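Local coordinates for GST N-terminal domain-containing protein (Pseudomonas syringae pv. tomato, PDB 3IC8) that is of uncharacterised function but has the glutathione S-transferase fold and, as a member of that family, may bind glutathione, at residues A[41-44]-A[50-53]. Sequence-based numbering, arbitrary orientation.
Sequences PDLT and YRKT
L43 reaches from the helix across to the loop, and one methyl, CD1, does all of its touching. That methyl lies 3.5 Å from the backbone O of Y50. It is also 4.1 Å from CG of R51. On T53 it meets the methyl CG2 at 4.3 Å, so a single branch touches the Y50 carbonyl, the start of the R51 side chain and the methyl of T53. With CG anti to the backbone N (chi1 -155°), the branched end of the leucine is directed at the loop.

One residue on, T44 meets the side chain of R51 through its methyl. CG2 of T44 sits 3.7 Å from CG of R51 and 3.9 Å from its CD, the two side chains passing at a slant. The R51 chain then bends at chi3 (-71°), bringing the guanidinium round so that the same methyl lies at its edge, in plane, 3.8 Å from NH1. The methyl is thus cradled between the aliphatic stem and the charged end, in van der Waals contact with both. T44 turns its hydroxyl the other way: OG1 is hydrogen-bonded to O of K40, four residues earlier.

Two backbone atoms of the loop have partners outside the contact. O of Y50, besides touching the leucine methyl, accepts a hydrogen bond from OG1 of T47 in the last turn of the helix, and N of R51 donates to E270. The Y50 ring rests on C64, and N of K52 lies above one face of the ring, offset toward its rim.

This is plain apolar packing within the thioredoxin-like N-terminal domain: the loop folds back against helix 41-47 before the chain enters strand 55-58, which runs antiparallel to both its sheet neighbours, 4-8 and 61-63.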
ATOM      1  N   PRO A  41      21.776  30.663 -18.050  1.00 25.31           N
ATOM      2  CA  PRO A  41      23.018  30.611 -18.810  1.00 24.72           C
ATOM      3  C   PRO A  41      23.707  29.264 -18.853  1.00 23.94           C
ATOM      4  O   PRO A  41      24.153  28.874 -19.897  1.00 23.66           O
ATOM      5  CB  PRO A  41      23.885  31.626 -18.096  1.00 24.43           C
ATOM      6  CG  PRO A  41      23.226  31.843 -16.806  1.00 25.15           C
ATOM      7  CD  PRO A  41      21.814  31.700 -17.027  1.00 25.05           C
ATOM      8  N   ASP A  42      23.784  28.564 -17.746  1.00 23.35           N
ATOM      9  CA  ASP A  42      24.310  27.226 -17.774  1.00 22.93           C
ATOM     10  C   ASP A  42      23.447  26.303 -18.612  1.00 22.35           C
ATOM     11  O   ASP A  42      23.948  25.419 -19.253  1.00 22.09           O
ATOM     12  CB  ASP A  42      24.539  26.681 -16.374  1.00 23.11           C
ATOM     13  CG  ASP A  42      25.557  27.479 -15.611  1.00 24.44           C
ATOM     14  OD1 ASP A  42      25.890  28.565 -16.081  1.00 25.04           O
ATOM     15  OD2 ASP A  42      26.021  27.038 -14.552  1.00 24.32           O
ATOM     16  N   LEU A  43      22.146  26.490 -18.599  1.00 21.43           N
ATOM     17  CA  LEU A  43      21.297  25.726 -19.470  1.00 20.57           C
ATOM     18  C   LEU A  43      21.466  26.017 -20.944  1.00 20.07           C
ATOM     19  O   LEU A  43      21.657  25.120 -21.719  1.00 19.83           O
ATOM     20  CB  LEU A  43      19.868  25.967 -19.067  1.00 20.74           C
ATOM     21  CG  LEU A  43      18.780  24.964 -19.366  1.00 21.77           C
ATOM     22  CD1 LEU A  43      17.899  25.495 -20.400  1.00 22.99           C
ATOM     23  CD2 LEU A  43      19.297  23.639 -19.741  1.00 21.50           C
ATOM     24  N   THR A  44      21.430  27.278 -21.326  1.00 19.48           N
ATOM     25  CA  THR A  44      21.609  27.664 -22.720  1.00 19.02           C
ATOM     26  C   THR A  44      23.009  27.447 -23.233  1.00 18.58           C
ATOM     27  O   THR A  44      23.237  27.419 -24.405  1.00 18.32           O
ATOM     28  CB  THR A  44      21.222  29.078 -22.971  1.00 19.22           C
ATOM     29  OG1 THR A  44      21.893  29.907 -22.047  1.00 20.31           O
ATOM     30  CG2 THR A  44      19.766  29.248 -22.781  1.00 18.19           C
ATOM     31  N   TYR A  50      17.281  27.023 -26.172  1.00 20.22           N
ATOM     32  CA  TYR A  50      16.017  26.410 -25.897  1.00 20.21           C
ATOM     33  C   TYR A  50      15.934  26.325 -24.399  1.00 20.65           C
ATOM     34  O   TYR A  50      16.847  25.883 -23.756  1.00 20.23           O
ATOM     35  CB  TYR A  50      15.983  25.020 -26.491  1.00 20.11           C
ATOM     36  CG  TYR A  50      14.704  24.272 -26.272  1.00 20.63           C
ATOM     37  CD1 TYR A  50      13.612  24.506 -27.056  1.00 19.67           C
ATOM     38  CD2 TYR A  50      14.602  23.319 -25.297  1.00 21.60           C
ATOM     39  CE1 TYR A  50      12.471  23.845 -26.873  1.00 20.80           C
ATOM     40  CE2 TYR A  50      13.459  22.644 -25.110  1.00 23.15           C
ATOM     41  CZ  TYR A  50      12.387  22.906 -25.905  1.00 23.07           C
ATOM     42  OH  TYR A  50      11.222  22.226 -25.706  1.00 23.39           O
ATOM     43  N   ARG A  51      14.841  26.779 -23.831  1.00 21.04           N
ATOM     44  CA  ARG A  51      14.733  26.769 -22.399  1.00 21.99           C
ATOM     45  C   ARG A  51      13.569  26.041 -21.802  1.00 22.16           C
ATOM     46  O   ARG A  51      13.263  26.255 -20.666  1.00 22.49           O
ATOM     47  CB  ARG A  51      14.818  28.169 -21.844  1.00 22.14           C
ATOM     48  CG  ARG A  51      16.146  28.779 -22.056  1.00 24.11           C
ATOM     49  CD  ARG A  51      16.304  29.987 -21.246  1.00 26.69           C
ATOM     50  NE  ARG A  51      15.489  31.069 -21.742  1.00 28.70           N
ATOM     51  CZ  ARG A  51      15.899  31.956 -22.624  1.00 29.46           C
ATOM     52  NH1 ARG A  51      17.112  31.897 -23.123  1.00 29.37           N
ATOM     53  NH2 ARG A  51      15.079  32.902 -23.001  1.00 29.22           N
ATOM     54  N   LYS A  52      12.912  25.188 -22.545  1.00 22.35           N
ATOM     55  CA  LYS A  52      11.845  24.437 -21.953  1.00 22.92           C
ATOM     56  C   LYS A  52      12.398  23.133 -21.426  1.00 22.89           C
ATOM     57  O   LYS A  52      13.046  22.409 -22.122  1.00 23.82           O
ATOM     58  CB  LYS A  52      10.748  24.188 -22.957  1.00 22.94           C
ATOM     59  CG  LYS A  52       9.426  24.000 -22.328  1.00 25.22           C
ATOM     60  CD  LYS A  52       8.932  22.587 -22.506  1.00 28.91           C
ATOM     61  CE  LYS A  52       7.772  22.540 -23.447  1.00 29.64           C
ATOM     62  NZ  LYS A  52       6.505  22.296 -22.739  1.00 30.55           N
ATOM     63  N   THR A  53      12.135  22.853 -20.177  1.00 22.15           N
ATOM     64  CA  THR A  53      12.728  21.746 -19.507  1.00 21.75           C
ATOM     65  C   THR A  53      11.559  20.977 -19.009  1.00 21.53           C
ATOM     66  O   THR A  53      10.492  21.487 -19.007  1.00 21.74           O
ATOM     67  CB  THR A  53      13.570  22.215 -18.366  1.00 21.88           C
ATOM     68  OG1 THR A  53      12.811  23.088 -17.554  1.00 20.12           O
ATOM     69  CG2 THR A  53      14.722  22.970 -18.878  1.00 22.34           C
TER